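Local coordinates for ubiquitin-conjugating enzyme E2 U (Homo sapiens, PDB 1YRV), which catalyses the covalent attachment of ubiquitin to other proteins as an E2 conjugating enzyme, taking ubiquitin from the E1 as a thioester on its own cysteine, at residues His97-Pro102 with Asn137-Asn142. Sequence-based numbering, arbitrary orientation.
Sequences HPNVDP and NPVLEN
Asn99 reaches over to the backbone of Pro138 and Val139 from the His-Pro-Asn (HPN) motif of the E2 catalytic core, joining the loop that carries the predicted thioester cysteine, Cys108, to the one after helix 124-135. From CB, which points at the opposite loop, the side chain sets CG anti to the carbonyl carbon and beside the backbone N (chi1 -52°), bringing the carboxamide up to the backbone of Val139. Asn99 OD1 accepts Val139 N at 2.8 Å, in the carbonyl plane and on a lone pair, and also sits 2.9 Å from Pro138 CA. Asn99 ND2 returns a weak bond to Val139 O at 3.3 Å. Asparagine suits the place because one short amide matches both the N-H and the C=O of a single residue, a pairing consistent with this orientation of the amide. Proline suits position 138 because its compact apolar ring fits against Pro98 and His97: Pro138 CB lies 3.9 Å from Pro98 CB, while Pro98 also packs against Ala148, Ala149 and Leu152 of helix 146-153. Pro138 CG meets His97 CE1 at 3.6 Å. The imidazole suits its post by bonding at two nitrogens: NE2 pairs with Leu135 O, and His97 ND1 accepts Asn99 N at 2.9 Å, only 2° out of the ring plane.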
# COMPACT_ATOMS: atom_id res chain seq x y z
N HIS A 97 6.12 4.02 11.73
CA HIS A 97 5.13 2.95 11.74
C HIS A 97 5.79 1.65 12.12
O HIS A 97 6.88 1.35 11.69
CB HIS A 97 4.50 2.89 10.34
CG HIS A 97 3.31 1.98 10.24
ND1 HIS A 97 3.41 0.63 10.48
CD2 HIS A 97 2.01 2.24 9.98
CE1 HIS A 97 2.21 0.09 10.38
NE2 HIS A 97 1.34 1.04 10.08
N PRO A 98 5.14 0.86 12.97
CA PRO A 98 5.65 -0.43 13.43
C PRO A 98 6.02 -1.44 12.34
O PRO A 98 6.94 -2.23 12.52
CB PRO A 98 4.53 -0.95 14.33
CG PRO A 98 3.85 0.30 14.79
CD PRO A 98 3.81 1.12 13.54
N ASN A 99 5.31 -1.43 11.22
CA ASN A 99 5.58 -2.41 10.18
C ASN A 99 6.23 -1.88 8.91
O ASN A 99 6.45 -2.63 7.97
CB ASN A 99 4.30 -3.16 9.84
CG ASN A 99 3.62 -3.72 11.07
OD1 ASN A 99 2.42 -3.53 11.26
ND2 ASN A 99 4.38 -4.39 11.93
N VAL A 100 6.55 -0.59 8.89
CA VAL A 100 7.17 -0.02 7.71
C VAL A 100 8.67 0.04 7.94
O VAL A 100 9.14 0.59 8.94
CB VAL A 100 6.63 1.39 7.41
CG1 VAL A 100 7.26 1.95 6.17
CG2 VAL A 100 5.12 1.33 7.26
N ASP A 101 9.42 -0.57 7.03
CA ASP A 101 10.87 -0.59 7.15
C ASP A 101 11.35 0.85 7.25
O ASP A 101 11.23 1.62 6.30
CB ASP A 101 11.50 -1.22 5.92
CG ASP A 101 12.93 -1.65 6.17
OD1 ASP A 101 13.12 -2.85 6.46
OD2 ASP A 101 13.84 -0.78 6.11
N PRO A 102 11.92 1.22 8.40
CA PRO A 102 12.40 2.60 8.59
C PRO A 102 13.49 3.00 7.61
O PRO A 102 13.72 4.19 7.39
CB PRO A 102 12.86 2.59 10.04
CG PRO A 102 13.41 1.18 10.20
CD PRO A 102 12.37 0.34 9.50
N ASN A 137 -3.60 -1.36 11.19
CA ASN A 137 -3.61 -2.34 12.25
C ASN A 137 -2.30 -3.08 12.28
O ASN A 137 -2.20 -4.21 11.82
CB ASN A 137 -4.74 -3.34 12.06
CG ASN A 137 -6.10 -2.68 12.10
OD1 ASN A 137 -6.46 -2.06 13.11
ND2 ASN A 137 -6.84 -2.77 11.00
N PRO A 138 -1.27 -2.44 12.83
CA PRO A 138 0.07 -3.01 12.95
C PRO A 138 0.14 -4.40 13.62
O PRO A 138 -0.70 -4.77 14.45
CB PRO A 138 0.80 -1.94 13.76
CG PRO A 138 0.16 -0.67 13.28
CD PRO A 138 -1.29 -1.04 13.30
N VAL A 139 1.16 -5.15 13.23
CA VAL A 139 1.41 -6.48 13.76
C VAL A 139 2.47 -6.26 14.82
O VAL A 139 3.68 -6.35 14.53
CB VAL A 139 1.99 -7.41 12.66
CG1 VAL A 139 2.24 -8.81 13.22
CG2 VAL A 139 1.06 -7.46 11.47
N LEU A 140 2.04 -5.93 16.03
CA LEU A 140 2.99 -5.69 17.11
C LEU A 140 3.91 -6.88 17.33
O LEU A 140 5.02 -6.73 17.84
CB LEU A 140 2.23 -5.37 18.41
CG LEU A 140 1.29 -4.17 18.35
CD1 LEU A 140 0.42 -4.13 19.60
CD2 LEU A 140 2.11 -2.90 18.19
N GLU A 141 3.44 -8.06 16.92
CA GLU A 141 4.18 -9.31 17.07
C GLU A 141 5.69 -9.14 16.96
O GLU A 141 6.42 -9.27 17.95
CB GLU A 141 3.69 -10.35 16.04
CG GLU A 141 4.62 -11.57 15.89
CD GLU A 141 4.80 -12.38 17.18
OE1 GLU A 141 5.73 -13.23 17.21
OE2 GLU A 141 4.01 -12.17 18.14
N ASN A 142 6.16 -8.86 15.76
CA ASN A 142 7.58 -8.69 15.59
C ASN A 142 7.79 -7.58 14.59
O ASN A 142 8.15 -7.81 13.45
CB ASN A 142 8.19 -9.99 15.11
CG ASN A 142 9.68 -9.97 15.19
OD1 ASN A 142 10.33 -11.01 15.05
ND2 ASN A 142 10.25 -8.79 15.41